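Local structure of adhesin (Streptococcus sanguinis SK1 = NCTC 7863, 6VT2) at residues Ser146-Lys160 with Thr171-Thr183. The protein binds sialylated glycans such as sialyl T antigen through tandem Siglec-like modules of a serine-rich repeat surface adhesin, probably helping the bacterium adhere to host glycoproteins. Numbering follows the deposited sequence. Where two conformers were deposited one is given.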
ATOM      1  N   SER A 146     -20.229 -15.483 -12.285  1.00 17.89           N
ATOM      2  CA  SER A 146     -21.200 -14.423 -12.603  1.00 19.57           C
ATOM      3  C   SER A 146     -20.771 -13.176 -11.837  1.00 19.56           C
ATOM      4  O   SER A 146     -21.275 -12.864 -10.743  1.00 23.51           O
ATOM      5  CB  SER A 146     -22.638 -14.815 -12.247  1.00 22.75           C
ATOM      6  OG  SER A 146     -23.466 -13.706 -12.494  1.00 31.36           O
ATOM      7  N   LEU A 147     -19.804 -12.473 -12.406  1.00 19.65           N
ATOM      8  CA  LEU A 147     -19.253 -11.283 -11.760  1.00 18.09           C
ATOM      9  C   LEU A 147     -20.276 -10.162 -11.761  1.00 22.03           C
ATOM     10  O   LEU A 147     -20.987 -10.016 -12.708  1.00 26.09           O
ATOM     11  CB  LEU A 147     -18.000 -10.812 -12.492  1.00 19.76           C
ATOM     12  CG  LEU A 147     -16.695 -11.383 -11.994  1.00 25.10           C
ATOM     13  CD1 LEU A 147     -16.637 -12.881 -12.108  1.00 23.31           C
ATOM     14  CD2 LEU A 147     -15.538 -10.718 -12.706  1.00 17.45           C
ATOM     15  N   THR A 148     -20.315  -9.389 -10.700  1.00 23.03           N
ATOM     16  CA  THR A 148     -21.117  -8.169 -10.672  1.00 30.17           C
ATOM     17  C   THR A 148     -20.331  -7.067 -11.379  1.00 28.55           C
ATOM     18  O   THR A 148     -19.145  -7.205 -11.609  1.00 24.37           O
ATOM     19  CB  THR A 148     -21.434  -7.814  -9.230  1.00 26.26           C
ATOM     20  OG1 THR A 148     -20.242  -7.388  -8.593  1.00 23.57           O
ATOM     21  CG2 THR A 148     -22.018  -8.989  -8.486  1.00 27.00           C
ATOM     22  N   GLN A 149     -21.016  -6.019 -11.766  1.00 27.57           N
ATOM     23  CA  GLN A 149     -20.345  -4.861 -12.349  1.00 29.35           C
ATOM     24  C   GLN A 149     -19.271  -4.393 -11.375  1.00 21.89           C
ATOM     25  O   GLN A 149     -18.205  -4.046 -11.828  1.00 29.45           O
ATOM     26  CB  GLN A 149     -21.342  -3.751 -12.624  1.00 31.88           C
ATOM     27  CG  GLN A 149     -20.699  -2.613 -13.365  1.00 35.22           C
ATOM     28  CD  GLN A 149     -20.043  -3.091 -14.635  1.00 37.84           C
ATOM     29  OE1 GLN A 149     -18.891  -2.805 -14.893  1.00 40.16           O
ATOM     30  NE2 GLN A 149     -20.824  -3.749 -15.456  1.00 39.49           N
ATOM     31  N   THR A 150     -19.538  -4.425 -10.079  1.00 25.25           N
ATOM     32  CA  THR A 150     -18.555  -4.025  -9.088  1.00 26.46           C
ATOM     33  C   THR A 150     -17.349  -4.947  -9.130  1.00 26.75           C
ATOM     34  O   THR A 150     -16.204  -4.495  -9.011  1.00 26.94           O
ATOM     35  CB  THR A 150     -19.203  -4.040  -7.694  1.00 31.92           C
ATOM     36  OG1 THR A 150     -20.284  -3.090  -7.652  1.00 36.94           O
ATOM     37  CG2 THR A 150     -18.195  -3.720  -6.598  1.00 32.67           C
ATOM     38  N   ASP A 151     -17.587  -6.247  -9.284  1.00 25.99           N
ATOM     39  CA  ASP A 151     -16.482  -7.178  -9.452  1.00 25.95           C
ATOM     40  C   ASP A 151     -15.646  -6.821 -10.670  1.00 18.19           C
ATOM     41  O   ASP A 151     -14.415  -6.795 -10.589  1.00 20.21           O
ATOM     42  CB  ASP A 151     -16.991  -8.596  -9.641  1.00 21.15           C
ATOM     43  CG  ASP A 151     -17.624  -9.189  -8.393  1.00 24.28           C
ATOM     44  OD1 ASP A 151     -17.255  -8.739  -7.272  1.00 24.89           O
ATOM     45  OD2 ASP A 151     -18.481 -10.111  -8.578  1.00 22.99           O
ATOM     46  N   LYS A 152     -16.316  -6.573 -11.809  1.00 21.30           N
ATOM     47  CA  LYS A 152     -15.620  -6.285 -13.063  1.00 17.72           C
ATOM     48  C   LYS A 152     -14.810  -5.007 -12.939  1.00 22.73           C
ATOM     49  O   LYS A 152     -13.646  -4.949 -13.363  1.00 21.54           O
ATOM     50  CB  LYS A 152     -16.620  -6.195 -14.199  1.00 21.22           C
ATOM     51  CG  LYS A 152     -17.261  -7.540 -14.555  1.00 24.95           C
ATOM     52  CD  LYS A 152     -18.395  -7.393 -15.572  1.00 27.10           C
ATOM     53  CE  LYS A 152     -18.970  -8.747 -15.932  1.00 30.47           C
ATOM     54  NZ  LYS A 152     -19.950  -8.652 -17.071  1.00 37.66           N
ATOM     55  N   ASP A 153     -15.393  -3.972 -12.327  1.00 24.57           N
ATOM     56  CA  ASP A 153     -14.647  -2.732 -12.197  1.00 26.32           C
ATOM     57  C   ASP A 153     -13.415  -2.967 -11.357  1.00 21.29           C
ATOM     58  O   ASP A 153     -12.353  -2.378 -11.616  1.00 28.93           O
ATOM     59  CB  ASP A 153     -15.528  -1.637 -11.610  1.00 32.01           C
ATOM     60  CG  ASP A 153     -16.609  -1.188 -12.584  1.00 41.93           C
ATOM     61  OD1 ASP A 153     -16.406  -1.322 -13.811  1.00 48.64           O
ATOM     62  OD2 ASP A 153     -17.662  -0.697 -12.126  1.00 52.94           O
ATOM     63  N   ALA A 154     -13.538  -3.826 -10.337  1.00 22.93           N
ATOM     64  CA  ALA A 154     -12.414  -4.108  -9.458  1.00 18.64           C
ATOM     65  C   ALA A 154     -11.325  -4.872 -10.200  1.00 26.35           C
ATOM     66  O   ALA A 154     -10.131  -4.667  -9.953  1.00 22.60           O
ATOM     67  CB  ALA A 154     -12.849  -4.898  -8.231  1.00 26.68           C
ATOM     68  N   VAL A 155     -11.711  -5.803 -11.070  1.00 19.06           N
ATOM     69  CA  VAL A 155     -10.705  -6.514 -11.854  1.00 18.55           C
ATOM     70  C   VAL A 155      -9.992  -5.552 -12.791  1.00 16.92           C
ATOM     71  O   VAL A 155      -8.759  -5.556 -12.852  1.00 20.74           O
ATOM     72  CB  VAL A 155     -11.346  -7.676 -12.613  1.00 17.83           C
ATOM     73  CG1 VAL A 155     -10.375  -8.236 -13.655  1.00 15.09           C
ATOM     74  CG2 VAL A 155     -11.808  -8.770 -11.613  1.00 15.93           C
ATOM     75  N   ILE A 156     -10.746  -4.686 -13.473  1.00 20.95           N
ATOM     76  CA  ILE A 156     -10.136  -3.714 -14.380  1.00 19.29           C
ATOM     77  C   ILE A 156      -9.163  -2.841 -13.619  1.00 25.01           C
ATOM     78  O   ILE A 156      -8.054  -2.543 -14.090  1.00 23.60           O
ATOM     79  CB  ILE A 156     -11.205  -2.865 -15.083  1.00 25.55           C
ATOM     80  CG1 ILE A 156     -12.038  -3.732 -16.007  1.00 24.14           C
ATOM     81  CG2 ILE A 156     -10.536  -1.712 -15.860  1.00 28.71           C
ATOM     82  CD1 ILE A 156     -13.151  -3.003 -16.681  1.00 34.50           C
ATOM     83  N   ALA A 157      -9.570  -2.388 -12.441  1.00 26.03           N
ATOM     84  CA  ALA A 157      -8.693  -1.532 -11.660  1.00 27.58           C
ATOM     85  C   ALA A 157      -7.429  -2.268 -11.265  1.00 20.25           C
ATOM     86  O   ALA A 157      -6.332  -1.690 -11.244  1.00 24.55           O
ATOM     87  CB  ALA A 157      -9.438  -1.046 -10.425  1.00 27.94           C
ATOM     88  N   ALA A 158      -7.563  -3.545 -10.909  1.00 22.25           N
ATOM     89  CA  ALA A 158      -6.391  -4.311 -10.509  1.00 18.29           C
ATOM     90  C   ALA A 158      -5.486  -4.613 -11.716  1.00 23.01           C
ATOM     91  O   ALA A 158      -4.261  -4.700 -11.586  1.00 23.77           O
ATOM     92  CB  ALA A 158      -6.804  -5.616  -9.850  1.00 24.10           C
ATOM     93  N   VAL A 159      -6.044  -4.755 -12.907  1.00 23.46           N
ATOM     94  CA  VAL A 159      -5.243  -4.980 -14.141  1.00 20.24           C
ATOM     95  C   VAL A 159      -4.523  -3.690 -14.508  1.00 23.87           C
ATOM     96  O   VAL A 159      -3.358  -3.769 -14.694  1.00 26.33           O
ATOM     97  CB  VAL A 159      -6.095  -5.538 -15.288  1.00 16.67           C
ATOM     98  CG1 VAL A 159      -5.285  -5.603 -16.561  1.00 25.03           C
ATOM     99  CG2 VAL A 159      -6.620  -6.933 -14.962  1.00 18.84           C
ATOM    100  N   LYS A 160      -5.197  -2.559 -14.444  1.00 26.21           N
ATOM    101  CA  LYS A 160      -4.598  -1.251 -14.786  1.00 25.23           C
ATOM    102  C   LYS A 160      -3.497  -0.971 -13.759  1.00 29.76           C
ATOM    103  O   LYS A 160      -2.437  -0.533 -14.124  1.00 30.06           O
ATOM    104  CB  LYS A 160      -5.653  -0.149 -14.812  1.00 24.32           C
ATOM    105  CG  LYS A 160      -6.536  -0.072 -16.037  1.00 34.33           C
ATOM    106  CD  LYS A 160      -6.959   1.325 -16.371  1.00 45.33           C
ATOM    107  CE  LYS A 160      -8.432   1.581 -16.230  1.00 50.49           C
ATOM    108  NZ  LYS A 160      -9.034   2.121 -17.483  1.00 59.95           N
ATOM    109  N   THR A 171      -8.095  -0.325 -23.864  1.00 19.02           N
ATOM    110  CA  THR A 171      -9.421  -0.500 -23.249  1.00 20.38           C
ATOM    111  C   THR A 171      -9.435  -1.868 -22.598  1.00 25.64           C
ATOM    112  O   THR A 171      -8.590  -2.593 -22.842  1.00 19.77           O
ATOM    113  CB  THR A 171     -10.547  -0.234 -24.244  1.00 23.09           C
ATOM    114  OG1 THR A 171     -10.489  -1.159 -25.315  1.00 31.30           O
ATOM    115  CG2 THR A 171     -10.479   1.165 -24.812  1.00 20.10           C
ATOM    116  N   TYR A 172     -10.305  -2.068 -21.638  1.00 19.94           N
ATOM    117  CA  TYR A 172     -10.386  -3.305 -20.861  1.00 24.40           C
ATOM    118  C   TYR A 172     -11.829  -3.786 -20.836  1.00 23.84           C
ATOM    119  O   TYR A 172     -12.659  -2.957 -20.625  1.00 27.05           O
ATOM    120  CB  TYR A 172      -9.935  -3.014 -19.449  1.00 21.05           C
ATOM    121  CG  TYR A 172      -8.518  -2.545 -19.393  1.00 22.21           C
ATOM    122  CD1 TYR A 172      -8.185  -1.218 -19.553  1.00 25.10           C
ATOM    123  CD2 TYR A 172      -7.490  -3.438 -19.252  1.00 28.15           C
ATOM    124  CE1 TYR A 172      -6.881  -0.781 -19.484  1.00 26.21           C
ATOM    125  CE2 TYR A 172      -6.176  -3.025 -19.259  1.00 28.24           C
ATOM    126  CZ  TYR A 172      -5.860  -1.689 -19.351  1.00 27.01           C
ATOM    127  OH  TYR A 172      -4.559  -1.303 -19.326  1.00 32.21           O
ATOM    128  N   SER A 173     -12.062  -5.062 -21.070  1.00 23.21           N
ATOM    129  CA  SER A 173     -13.387  -5.678 -20.980  1.00 23.70           C
ATOM    130  C   SER A 173     -13.251  -6.877 -20.039  1.00 26.39           C
ATOM    131  O   SER A 173     -12.313  -7.547 -20.151  1.00 19.92           O
ATOM    132  CB  SER A 173     -13.851  -6.070 -22.308  1.00 25.84           C
ATOM    133  OG  SER A 173     -15.125  -6.648 -22.281  1.00 35.83           O
ATOM    134  N   VAL A 174     -14.187  -7.080 -19.128  1.00 17.79           N
ATOM    135  CA  VAL A 174     -14.179  -8.239 -18.244  1.00 19.63           C
ATOM    136  C   VAL A 174     -15.433  -9.040 -18.529  1.00 16.34           C
ATOM    137  O   VAL A 174     -16.539  -8.492 -18.539  1.00 24.82           O
ATOM    138  CB  VAL A 174     -14.137  -7.827 -16.766  1.00 19.81           C
ATOM    139  CG1 VAL A 174     -14.096  -9.078 -15.866  1.00 19.03           C
ATOM    140  CG2 VAL A 174     -13.001  -6.922 -16.511  1.00 23.71           C
ATOM    141  N   SER A 175     -15.267 -10.325 -18.743  1.00 18.35           N
ATOM    142  CA  SER A 175     -16.407 -11.166 -19.051  1.00 17.38           C
ATOM    143  C   SER A 175     -17.115 -11.582 -17.769  1.00 19.97           C
ATOM    144  O   SER A 175     -16.688 -11.251 -16.651  1.00 18.81           O
ATOM    145  CB  SER A 175     -15.976 -12.418 -19.796  1.00 21.56           C
ATOM    146  OG  SER A 175     -15.324 -13.324 -18.919  1.00 18.51           O
ATOM    147  N   GLU A 176     -18.168 -12.386 -17.952  0.59 21.80           N
ATOM    148  CA  GLU A 176     -18.981 -12.836 -16.833  0.59 21.90           C
ATOM    149  C   GLU A 176     -18.194 -13.641 -15.814  0.59 21.01           C
ATOM    150  O   GLU A 176     -18.614 -13.697 -14.651  0.59 21.91           O
ATOM    151  CB  GLU A 176     -20.160 -13.662 -17.367  0.59 22.61           C
ATOM    152  CG  GLU A 176     -21.125 -12.874 -18.255  0.59 33.18           C
ATOM    153  CD  GLU A 176     -20.609 -12.654 -19.688  0.59 32.89           C
ATOM    154  OE1 GLU A 176     -19.435 -12.962 -19.978  0.59 32.50           O
ATOM    155  OE2 GLU A 176     -21.392 -12.169 -20.529  0.59 43.28           O
ATOM    156  N   ASN A 177     -17.090 -14.271 -16.215  1.00 15.57           N
ATOM    157  CA  ASN A 177     -16.275 -15.107 -15.345  1.00 18.43           C
ATOM    158  C   ASN A 177     -14.922 -14.492 -15.025  1.00 12.72           C
ATOM    159  O   ASN A 177     -14.034 -15.183 -14.495  1.00 15.27           O
ATOM    160  CB  ASN A 177     -16.098 -16.499 -15.955  1.00 23.04           C
ATOM    161  CG  ASN A 177     -15.175 -16.508 -17.144  1.00 21.51           C
ATOM    162  OD1 ASN A 177     -14.786 -15.474 -17.634  1.00 17.79           O
ATOM    163  ND2 ASN A 177     -14.789 -17.679 -17.577  1.00 29.80           N
ATOM    164  N   GLY A 178     -14.745 -13.201 -15.325  1.00 16.56           N
ATOM    165  CA  GLY A 178     -13.500 -12.557 -14.983  1.00 16.17           C
ATOM    166  C   GLY A 178     -12.392 -12.590 -16.031  1.00 13.24           C
ATOM    167  O   GLY A 178     -11.308 -12.070 -15.758  1.00 15.23           O
ATOM    168  N   THR A 179     -12.653 -13.133 -17.221  1.00 12.23           N
ATOM    169  CA  THR A 179     -11.677 -13.094 -18.289  1.00 14.12           C
ATOM    170  C   THR A 179     -11.512 -11.655 -18.734  1.00 11.77           C
ATOM    171  O   THR A 179     -12.493 -10.980 -19.061  1.00 15.77           O
ATOM    172  CB  THR A 179     -12.134 -13.929 -19.462  1.00 17.18           C
ATOM    173  OG1 THR A 179     -12.358 -15.283 -19.079  1.00 17.42           O
ATOM    174  CG2 THR A 179     -11.039 -13.944 -20.542  1.00 15.47           C
ATOM    175  N   VAL A 180     -10.260 -11.205 -18.822  1.00 12.58           N
ATOM    176  CA  VAL A 180     -10.001  -9.823 -19.151  1.00 13.66           C
ATOM    177  C   VAL A 180      -9.500  -9.748 -20.578  1.00 13.61           C
ATOM    178  O   VAL A 180      -8.573 -10.463 -20.962  1.00 15.71           O
ATOM    179  CB  VAL A 180      -8.984  -9.216 -18.193  1.00 16.05           C
ATOM    180  CG1 VAL A 180      -8.541  -7.809 -18.740  1.00 14.93           C
ATOM    181  CG2 VAL A 180      -9.578  -9.065 -16.825  1.00 15.54           C
ATOM    182  N   THR A 181     -10.098  -8.883 -21.346  1.00 13.99           N
ATOM    183  CA  THR A 181      -9.622  -8.596 -22.690  1.00 14.30           C
ATOM    184  C   THR A 181      -9.067  -7.191 -22.696  1.00 16.43           C
ATOM    185  O   THR A 181      -9.782  -6.240 -22.384  1.00 18.11           O
ATOM    186  CB  THR A 181     -10.748  -8.719 -23.695  1.00 17.33           C
ATOM    187  OG1 THR A 181     -11.212 -10.047 -23.726  1.00 19.69           O
ATOM    188  CG2 THR A 181     -10.225  -8.348 -25.120  1.00 18.26           C
ATOM    189  N   ILE A 182      -7.798  -7.023 -23.044  1.00 13.64           N
ATOM    190  CA  ILE A 182      -7.144  -5.699 -23.151  1.00 15.60           C
ATOM    191  C   ILE A 182      -7.113  -5.418 -24.638  1.00 18.49           C
ATOM    192  O   ILE A 182      -6.670  -6.252 -25.324  1.00 16.12           O
ATOM    193  CB  ILE A 182      -5.736  -5.736 -22.544  1.00 16.30           C
ATOM    194  CG1 ILE A 182      -5.805  -6.191 -21.081  1.00 15.41           C
ATOM    195  CG2 ILE A 182      -4.996  -4.395 -22.701  1.00 21.47           C
ATOM    196  CD1 ILE A 182      -4.482  -6.444 -20.428  1.00 18.89           C
ATOM    197  N   THR A 183      -7.665  -4.321 -25.088  1.00 14.17           N
ATOM    198  CA  THR A 183      -7.662  -3.996 -26.511  1.00 15.23           C
ATOM    199  C   THR A 183      -6.700  -2.844 -26.674  1.00 18.70           C
ATOM    200  O   THR A 183      -6.919  -1.830 -26.137  1.00 16.89           O
ATOM    201  CB  THR A 183      -9.046  -3.653 -27.042  1.00 16.84           C
ATOM    202  OG1 THR A 183      -9.882  -4.780 -26.830  1.00 18.98           O
ATOM    203  CG2 THR A 183      -9.079  -3.337 -28.515  1.00 18.10           C
TER
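Val174 meets the helix with every carbon of its side chain. CB rests against Lys152 CG at 3.8 Å. CG1, set anti to the backbone N (chi1 -179°), touches both that same CG and Leu147 CD2, while CG2 presses on Ile156 CG1 at 3.4 Å, closer than two carbons normally sit, with Val155 CG1 farther off. Beyond CG the Lys152 chain runs out extended over the strand end, passing CE 3.5 Å from Ser175 O. Toward strand 180-183, Val155 CG1 and Val180 CG2 pass side by side, pointing opposite ways, also at 3.4 Å, and Val159 meets Val180 tip to tip. Tyr172 closes the far end: Lys160 lays CG over one ring face, 4.0 Å from the centroid, a CH-pi contact, and Val159 CG1 comes obliquely to CE2. At the near end Leu147 N donates to Glu176 O (2.8 Å, 164°), tying the loop before the helix to the type I turn Ser175-Gly178; Leu147 CD2 then packs on Gly178 CA, 3.6 Å away. Thr148 and Asp151 form a capping box where the helix begins. Helix 149-162 thus covers the hairpin of the atypical Rib domain, with Val198 and Ile192 extending the apolar layer. The chemistry is largely apolar, so burial of hydrocarbon and close packing probably hold helix to sheet, with one backbone bond fixing the turn end.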